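Local coordinates for RNA-dependent RNA polymerase (Farallon virus, PDB 6DX5), which probably copies viral RNA as the full-length L protein, of which this fragment is the viral OTU domain, a cysteine protease with deubiquitinase activity, at residues Y63-A74 against D127-A135; Y78-I86 against V105-D116. One frame throughout, in Å; residues are numbered along the deposited sequence.

Interaction 1 (Y63-A74 against D127-A135); sequences YARQHWSECHGA and DEAEMLASA
Tyr63 and Met131 form the heart of a helix-against-helix contact in the helical part of the OTU fold, where the end of helix 53-66 and the start of helix 72-86 both lean on helix 126-136. Tyr63 holds CG opposite its own N (chi1 177°), which lays the ring along helix 126-136, with Met131 O and Ala135 N over one face and His67 CB over the other. Tyr63 CD1 meets Met131 CB at 3.7 Å, while CD2 rests on Ala135 CB at 3.6 Å. The extended Met131 chain then runs between the two helical pieces of 63-74: its CG touches Cys71 SG at 3.8 Å, its SD lies against Ala64 CB, and its CE ends on Ala74 CB at 3.8 Å. Tyr113 of helix 103-117 covers this methionine as well.

Glu130 supplies the polar half. Its chain is stretched out so that the carboxylate arrives at the first turn of helix 72-86, where the helix dipole would favour a negative charge. OE2 also lies at the edge of the His72 ring, which also meets Tyr80 of the second subunit edge-to-face. A water accepts from Ala74 N and donates to Asp127 O, a further link between the backbones. The direct link is Gly73 N to Glu130 OE1, 2.8 Å long, nearly straight at 164° and received on the syn lone pair.

Interaction 2 (Y78-I86 against V105-D116); sequences YNYRAENEI and VTRRGLDLYLED
Ala82 and Leu112 meet at the centre of two crossing helices of the OTU domain, packed knobs-into-holes. The Ala82 methyl sits among Val105, Arg108, Gly109 and Leu112, its CB touching Leu112 CD1 at 3.8 Å, and Leu112 in turn fits among Tyr78, Arg81, Ala82 and Glu85. Gly109, with no side chain, lets the axes approach to 7.4 Å at 114°, and its CA makes a C-H...O contact with Tyr78 O. Toward one end, Ile86 CD1 packs on Val105 CG2.

Toward the other, Tyr78 is a third knob. Tyr113 CA stands over its ring, 3.8 Å from the centroid, as a CH-pi contact, and the Tyr113 ring turns its edge to the same Tyr78 ring in a T-shaped pair, planes 74° apart. Further out, Tyr78 OH donates to the anti lone pair of Asp116 OD2 at 3.0 Å, the oxygen lying near the plane of the phenol. Asn79 OD1 lies against Gly109 CA while accepting from Trp68 NE1. At the far rim the Arg108 chain, bent at chi2 and chi3, sets its guanidinium face against Glu85 in a salt bridge, Glu85 OE1 lying 3.2 Å from Arg108 NH2 and well out of the guanidinium plane.

The polar edge is therefore uneven: the phenol is held by a directional bond that would fix its hydroxyl, whereas Glu85 and Arg108 attract through charge alone.

From the N terminus, helix 53-66 is followed by a short connection with a 3-10 turn and helix 72-86, and the chain then passes through a part not modelled (89-101) to helix 103-117 and helix 126-136. Interaction 2 closes the inner loop, 18 residues between its segments, and lies wholly within the larger one, 52 residues between, that interaction 1 closes. The two share helix 72-86: its start belongs to interaction 1, the rest of it largely to interaction 2. Side chains also join them directly, through a probable hydrogen bond between Glu128 OE1 and Tyr113 OH, and Trp68 of 63-74 also packs against Thr106 of 105-116. Together they tie four helices into one unit on the same side of the chain's centre.

Interaction 1 (Y63-A74 against D127-A135)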
# COMPACT_ATOMS: atom_id res chain seq x y z
N TYR A 63 -13.41 5.45 15.95
CA TYR A 63 -13.49 6.19 14.71
C TYR A 63 -14.02 5.31 13.58
O TYR A 63 -14.86 5.76 12.77
CB TYR A 63 -12.11 6.79 14.34
CG TYR A 63 -12.13 7.50 13.01
CD1 TYR A 63 -11.77 6.81 11.83
CD2 TYR A 63 -12.60 8.80 12.92
CE1 TYR A 63 -11.85 7.44 10.58
CE2 TYR A 63 -12.68 9.44 11.67
CZ TYR A 63 -12.29 8.74 10.51
OH TYR A 63 -12.38 9.36 9.27
N ALA A 64 -13.51 4.08 13.46
CA ALA A 64 -13.98 3.21 12.38
C ALA A 64 -15.48 2.89 12.50
O ALA A 64 -16.18 2.84 11.48
CB ALA A 64 -13.16 1.94 12.35
N ARG A 65 -15.99 2.67 13.72
CA ARG A 65 -17.42 2.39 13.91
C ARG A 65 -18.27 3.53 13.37
O ARG A 65 -19.35 3.32 12.82
CB ARG A 65 -17.75 2.17 15.39
CG ARG A 65 -17.21 0.88 16.00
CD ARG A 65 -17.75 0.57 17.43
NE ARG A 65 -16.95 -0.49 18.04
CZ ARG A 65 -15.86 -0.28 18.79
NH1 ARG A 65 -15.47 0.97 19.06
NH2 ARG A 65 -15.17 -1.31 19.29
N GLN A 66 -17.81 4.74 13.55
CA GLN A 66 -18.58 5.92 13.19
C GLN A 66 -18.33 6.40 11.76
O GLN A 66 -19.19 7.07 11.19
CB GLN A 66 -18.25 6.99 14.23
CG GLN A 66 -19.18 8.09 14.35
CD GLN A 66 -20.61 7.61 14.47
OE1 GLN A 66 -21.51 8.28 13.97
NE2 GLN A 66 -20.84 6.48 15.17
N HIS A 67 -17.17 6.08 11.18
CA HIS A 67 -16.74 6.64 9.90
C HIS A 67 -16.25 5.56 8.97
O HIS A 67 -15.25 5.72 8.26
CB HIS A 67 -15.65 7.69 10.10
CG HIS A 67 -16.06 8.79 11.01
ND1 HIS A 67 -16.55 9.99 10.56
CD2 HIS A 67 -16.07 8.87 12.36
CE1 HIS A 67 -16.83 10.77 11.59
NE2 HIS A 67 -16.56 10.11 12.69
N TRP A 68 -16.95 4.43 8.97
CA TRP A 68 -16.46 3.26 8.25
C TRP A 68 -16.15 3.61 6.81
O TRP A 68 -15.13 3.18 6.27
CB TRP A 68 -17.48 2.12 8.36
CG TRP A 68 -17.03 0.85 7.66
CD1 TRP A 68 -17.74 0.12 6.74
CD2 TRP A 68 -15.77 0.17 7.83
NE1 TRP A 68 -17.01 -0.97 6.33
CE2 TRP A 68 -15.80 -0.97 6.99
CE3 TRP A 68 -14.63 0.40 8.63
CZ2 TRP A 68 -14.73 -1.88 6.91
CZ3 TRP A 68 -13.53 -0.51 8.55
CH2 TRP A 68 -13.60 -1.63 7.69
N SER A 69 -16.94 4.49 6.20
CA SER A 69 -16.74 4.73 4.78
C SER A 69 -15.51 5.58 4.50
O SER A 69 -15.13 5.70 3.33
CB SER A 69 -18.00 5.35 4.15
OG SER A 69 -18.13 6.69 4.58
N GLU A 70 -14.87 6.17 5.51
CA GLU A 70 -13.63 6.93 5.33
C GLU A 70 -12.40 6.09 5.67
O GLU A 70 -11.28 6.57 5.49
CB GLU A 70 -13.65 8.21 6.19
CG GLU A 70 -14.87 9.10 5.94
CD GLU A 70 -15.07 9.38 4.45
OE1 GLU A 70 -16.17 9.02 3.91
OE2 GLU A 70 -14.12 9.91 3.80
N CYS A 71 -12.60 4.85 6.11
CA CYS A 71 -11.50 3.95 6.46
C CYS A 71 -11.07 3.20 5.20
O CYS A 71 -11.27 1.99 5.07
CB CYS A 71 -11.91 2.99 7.56
SG CYS A 71 -12.35 3.93 9.01
N HIS A 72 -10.45 3.96 4.28
CA HIS A 72 -10.25 3.45 2.93
C HIS A 72 -9.38 2.21 2.92
O HIS A 72 -9.70 1.25 2.22
CB HIS A 72 -9.68 4.55 2.04
CG HIS A 72 -10.62 5.68 1.89
ND1 HIS A 72 -11.70 5.63 1.04
CD2 HIS A 72 -10.70 6.87 2.54
CE1 HIS A 72 -12.38 6.76 1.13
NE2 HIS A 72 -11.79 7.53 2.03
N GLY A 73 -8.29 2.21 3.69
CA GLY A 73 -7.43 1.03 3.70
C GLY A 73 -8.17 -0.20 4.21
O GLY A 73 -8.22 -1.23 3.53
N ALA A 74 -8.78 -0.10 5.39
CA ALA A 74 -9.40 -1.30 5.96
C ALA A 74 -10.66 -1.71 5.19
O ALA A 74 -10.89 -2.90 4.95
CB ALA A 74 -9.71 -1.08 7.44
N ASP A 127 -3.64 0.68 8.41
CA ASP A 127 -5.10 0.87 8.39
C ASP A 127 -5.51 1.76 9.54
O ASP A 127 -6.38 2.61 9.39
CB ASP A 127 -5.84 -0.46 8.48
CG ASP A 127 -5.79 -1.29 7.19
OD1 ASP A 127 -5.23 -0.87 6.13
OD2 ASP A 127 -6.34 -2.40 7.27
N GLU A 128 -4.86 1.61 10.68
CA GLU A 128 -5.20 2.43 11.83
C GLU A 128 -4.48 3.79 11.81
O GLU A 128 -5.05 4.76 12.33
CB GLU A 128 -4.92 1.67 13.13
CG GLU A 128 -5.91 0.49 13.36
CD GLU A 128 -5.55 -0.74 12.53
OE1 GLU A 128 -6.51 -1.51 12.19
OE2 GLU A 128 -4.33 -0.95 12.23
N ALA A 129 -3.28 3.90 11.22
CA ALA A 129 -2.70 5.24 10.98
C ALA A 129 -3.70 6.14 10.24
O ALA A 129 -3.87 7.31 10.58
CB ALA A 129 -1.40 5.15 10.17
N GLU A 130 -4.36 5.62 9.22
CA GLU A 130 -5.32 6.42 8.50
C GLU A 130 -6.45 6.87 9.42
O GLU A 130 -6.93 8.02 9.34
CB GLU A 130 -5.85 5.60 7.33
CG GLU A 130 -7.02 6.20 6.66
CD GLU A 130 -7.45 5.43 5.39
OE1 GLU A 130 -7.25 4.18 5.31
OE2 GLU A 130 -7.96 6.14 4.45
N MET A 131 -6.92 5.98 10.30
CA MET A 131 -8.04 6.31 11.17
C MET A 131 -7.64 7.39 12.16
O MET A 131 -8.38 8.36 12.37
CB MET A 131 -8.48 5.04 11.91
CG MET A 131 -9.04 3.95 10.91
SD MET A 131 -9.34 2.43 11.80
CE MET A 131 -9.64 1.25 10.40
N LEU A 132 -6.47 7.20 12.79
CA LEU A 132 -5.99 8.13 13.80
C LEU A 132 -5.78 9.51 13.21
O LEU A 132 -6.08 10.51 13.86
CB LEU A 132 -4.67 7.60 14.36
CG LEU A 132 -4.86 6.36 15.23
CD1 LEU A 132 -3.45 5.77 15.58
CD2 LEU A 132 -5.62 6.84 16.50
N ALA A 133 -5.24 9.58 11.98
CA ALA A 133 -4.98 10.87 11.36
C ALA A 133 -6.28 11.65 11.18
O ALA A 133 -6.35 12.84 11.52
CB ALA A 133 -4.29 10.68 10.00
N SER A 134 -7.34 10.97 10.72
CA SER A 134 -8.63 11.63 10.58
C SER A 134 -9.29 11.84 11.94
O SER A 134 -9.85 12.91 12.20
CB SER A 134 -9.55 10.81 9.68
OG SER A 134 -9.00 10.71 8.38
N ALA A 135 -9.28 10.82 12.80
CA ALA A 135 -9.95 10.97 14.09
C ALA A 135 -9.38 12.15 14.86
O ALA A 135 -10.13 12.93 15.44
CB ALA A 135 -9.79 9.70 14.95
O HOH W 1 -8.26 2.55 6.99

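Interaction 2 (Y78-I86 against V105-D116)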
# COMPACT_ATOMS: atom_id res chain seq x y z
N TYR A 78 -12.18 -5.45 4.14
CA TYR A 78 -13.27 -6.14 4.85
C TYR A 78 -14.62 -6.04 4.15
O TYR A 78 -15.44 -6.96 4.30
CB TYR A 78 -13.34 -5.62 6.28
CG TYR A 78 -12.13 -6.12 7.03
CD1 TYR A 78 -10.95 -5.38 7.06
CD2 TYR A 78 -12.16 -7.36 7.66
CE1 TYR A 78 -9.82 -5.85 7.73
CE2 TYR A 78 -11.04 -7.84 8.34
CZ TYR A 78 -9.88 -7.08 8.37
OH TYR A 78 -8.78 -7.56 9.03
N ASN A 79 -14.90 -4.96 3.40
CA ASN A 79 -16.13 -4.90 2.60
C ASN A 79 -16.10 -5.90 1.47
O ASN A 79 -17.15 -6.44 1.08
CB ASN A 79 -16.33 -3.50 2.00
CG ASN A 79 -16.76 -2.47 3.05
OD1 ASN A 79 -17.13 -2.80 4.19
ND2 ASN A 79 -16.73 -1.20 2.64
N TYR A 80 -14.91 -6.16 0.89
CA TYR A 80 -14.85 -7.20 -0.11
C TYR A 80 -15.08 -8.57 0.52
O TYR A 80 -15.79 -9.41 -0.04
CB TYR A 80 -13.54 -7.16 -0.89
CG TYR A 80 -13.62 -8.13 -2.05
CD1 TYR A 80 -14.48 -7.87 -3.12
CD2 TYR A 80 -12.90 -9.31 -2.06
CE1 TYR A 80 -14.59 -8.77 -4.18
CE2 TYR A 80 -13.01 -10.21 -3.11
CZ TYR A 80 -13.85 -9.93 -4.17
OH TYR A 80 -13.97 -10.84 -5.22
N ARG A 81 -14.52 -8.80 1.73
CA ARG A 81 -14.72 -10.11 2.35
C ARG A 81 -16.16 -10.32 2.77
O ARG A 81 -16.66 -11.45 2.70
CB ARG A 81 -13.82 -10.29 3.54
CG ARG A 81 -12.39 -10.12 3.19
CD ARG A 81 -11.57 -10.70 4.24
NE ARG A 81 -10.20 -10.40 3.97
CZ ARG A 81 -9.22 -10.64 4.82
NH1 ARG A 81 -9.52 -11.17 5.99
NH2 ARG A 81 -7.97 -10.36 4.48
N ALA A 82 -16.82 -9.26 3.26
CA ALA A 82 -18.24 -9.36 3.58
C ALA A 82 -19.05 -9.75 2.36
O ALA A 82 -19.90 -10.65 2.43
CB ALA A 82 -18.73 -8.04 4.15
N GLU A 83 -18.82 -9.10 1.22
CA GLU A 83 -19.66 -9.36 0.05
C GLU A 83 -19.42 -10.74 -0.55
O GLU A 83 -20.28 -11.22 -1.30
CB GLU A 83 -19.47 -8.28 -1.02
CG GLU A 83 -18.48 -8.61 -2.09
CD GLU A 83 -18.72 -7.78 -3.34
OE1 GLU A 83 -18.40 -8.26 -4.47
OE2 GLU A 83 -19.24 -6.66 -3.19
N ASN A 84 -18.29 -11.40 -0.25
CA ASN A 84 -18.11 -12.79 -0.64
C ASN A 84 -18.59 -13.77 0.42
O ASN A 84 -18.90 -14.91 0.08
CB ASN A 84 -16.64 -13.07 -0.97
CG ASN A 84 -16.29 -12.63 -2.35
OD1 ASN A 84 -15.63 -13.34 -3.09
ND2 ASN A 84 -16.77 -11.44 -2.73
N GLU A 85 -18.69 -13.34 1.67
CA GLU A 85 -19.40 -14.14 2.66
C GLU A 85 -20.88 -14.25 2.31
O GLU A 85 -21.50 -15.32 2.45
CB GLU A 85 -19.22 -13.51 4.04
CG GLU A 85 -19.05 -14.49 5.18
CD GLU A 85 -18.72 -13.76 6.48
OE1 GLU A 85 -19.50 -12.86 6.88
OE2 GLU A 85 -17.67 -14.07 7.09
N ILE A 86 -21.47 -13.15 1.80
CA ILE A 86 -22.91 -13.09 1.56
C ILE A 86 -23.30 -13.98 0.38
O ILE A 86 -24.32 -14.68 0.44
CB ILE A 86 -23.32 -11.61 1.36
CG1 ILE A 86 -23.26 -10.88 2.70
CG2 ILE A 86 -24.72 -11.52 0.81
CD1 ILE A 86 -23.19 -9.35 2.65
N VAL A 105 -23.70 -4.90 2.85
CA VAL A 105 -22.32 -5.32 2.67
C VAL A 105 -21.40 -4.53 3.59
O VAL A 105 -20.63 -5.11 4.36
CB VAL A 105 -21.90 -5.16 1.20
CG1 VAL A 105 -20.37 -5.19 1.08
CG2 VAL A 105 -22.50 -6.28 0.39
N THR A 106 -21.48 -3.20 3.53
CA THR A 106 -20.54 -2.40 4.29
C THR A 106 -20.78 -2.53 5.79
O THR A 106 -19.82 -2.49 6.56
CB THR A 106 -20.60 -0.94 3.84
OG1 THR A 106 -21.89 -0.39 4.15
CG2 THR A 106 -20.37 -0.85 2.35
N ARG A 107 -22.01 -2.74 6.23
CA ARG A 107 -22.22 -3.03 7.65
C ARG A 107 -21.55 -4.34 8.06
O ARG A 107 -20.91 -4.42 9.12
CB ARG A 107 -23.72 -3.10 7.95
CG ARG A 107 -24.00 -2.97 9.40
CD ARG A 107 -25.44 -2.64 9.57
NE ARG A 107 -25.86 -1.66 8.57
CZ ARG A 107 -27.03 -1.69 7.96
NH1 ARG A 107 -27.89 -2.67 8.25
NH2 ARG A 107 -27.34 -0.76 7.06
N ARG A 108 -21.70 -5.38 7.24
CA ARG A 108 -20.97 -6.61 7.50
C ARG A 108 -19.46 -6.39 7.47
O ARG A 108 -18.73 -7.01 8.25
CB ARG A 108 -21.36 -7.68 6.47
CG ARG A 108 -20.86 -9.03 6.86
CD ARG A 108 -21.74 -9.48 7.95
NE ARG A 108 -21.88 -10.94 7.92
CZ ARG A 108 -22.62 -11.62 7.04
NH1 ARG A 108 -23.31 -10.98 6.09
NH2 ARG A 108 -22.66 -12.95 7.12
N GLY A 109 -18.97 -5.54 6.55
CA GLY A 109 -17.52 -5.34 6.43
C GLY A 109 -16.95 -4.75 7.70
O GLY A 109 -15.91 -5.20 8.21
N LEU A 110 -17.62 -3.75 8.25
CA LEU A 110 -17.17 -3.16 9.50
C LEU A 110 -17.17 -4.19 10.63
O LEU A 110 -16.21 -4.25 11.40
CB LEU A 110 -18.04 -1.96 9.85
CG LEU A 110 -17.86 -1.48 11.28
CD1 LEU A 110 -16.48 -0.88 11.42
CD2 LEU A 110 -18.99 -0.46 11.62
N ASP A 111 -18.23 -5.00 10.72
CA ASP A 111 -18.26 -6.03 11.77
C ASP A 111 -17.12 -7.05 11.62
O ASP A 111 -16.55 -7.49 12.63
CB ASP A 111 -19.62 -6.75 11.80
CG ASP A 111 -20.80 -5.80 12.13
OD1 ASP A 111 -21.91 -6.05 11.59
OD2 ASP A 111 -20.64 -4.81 12.90
N LEU A 112 -16.78 -7.44 10.38
CA LEU A 112 -15.63 -8.31 10.19
C LEU A 112 -14.34 -7.62 10.66
O LEU A 112 -13.51 -8.24 11.34
CB LEU A 112 -15.51 -8.75 8.74
CG LEU A 112 -16.65 -9.65 8.21
CD1 LEU A 112 -16.54 -9.83 6.70
CD2 LEU A 112 -16.72 -10.99 8.91
N TYR A 113 -14.16 -6.35 10.30
CA TYR A 113 -12.98 -5.62 10.74
C TYR A 113 -12.89 -5.62 12.26
O TYR A 113 -11.84 -5.95 12.82
CB TYR A 113 -12.99 -4.17 10.20
CG TYR A 113 -11.94 -3.29 10.87
CD1 TYR A 113 -10.58 -3.44 10.58
CD2 TYR A 113 -12.29 -2.35 11.82
CE1 TYR A 113 -9.62 -2.69 11.22
CE2 TYR A 113 -11.33 -1.58 12.47
CZ TYR A 113 -10.01 -1.75 12.13
OH TYR A 113 -9.05 -1.00 12.76
N LEU A 114 -13.97 -5.24 12.94
CA LEU A 114 -13.96 -5.18 14.40
C LEU A 114 -13.68 -6.56 15.01
O LEU A 114 -13.01 -6.65 16.04
CB LEU A 114 -15.31 -4.65 14.91
CG LEU A 114 -15.53 -3.21 14.48
CD1 LEU A 114 -16.87 -2.73 14.89
CD2 LEU A 114 -14.39 -2.38 15.12
N GLU A 115 -14.20 -7.64 14.41
CA GLU A 115 -13.91 -8.97 14.95
C GLU A 115 -12.41 -9.26 14.97
O GLU A 115 -11.90 -9.84 15.95
CB GLU A 115 -14.64 -10.06 14.15
CG GLU A 115 -16.11 -10.22 14.56
CD GLU A 115 -16.88 -11.25 13.72
OE1 GLU A 115 -16.27 -12.23 13.23
OE2 GLU A 115 -18.11 -11.06 13.56
N ASP A 116 -11.68 -8.87 13.92
CA ASP A 116 -10.23 -9.04 13.95
C ASP A 116 -9.59 -8.01 14.86
O ASP A 116 -8.75 -8.35 15.71
CB ASP A 116 -9.62 -8.92 12.55
CG ASP A 116 -9.87 -10.15 11.67
OD1 ASP A 116 -10.35 -11.21 12.17
OD2 ASP A 116 -9.58 -10.03 10.46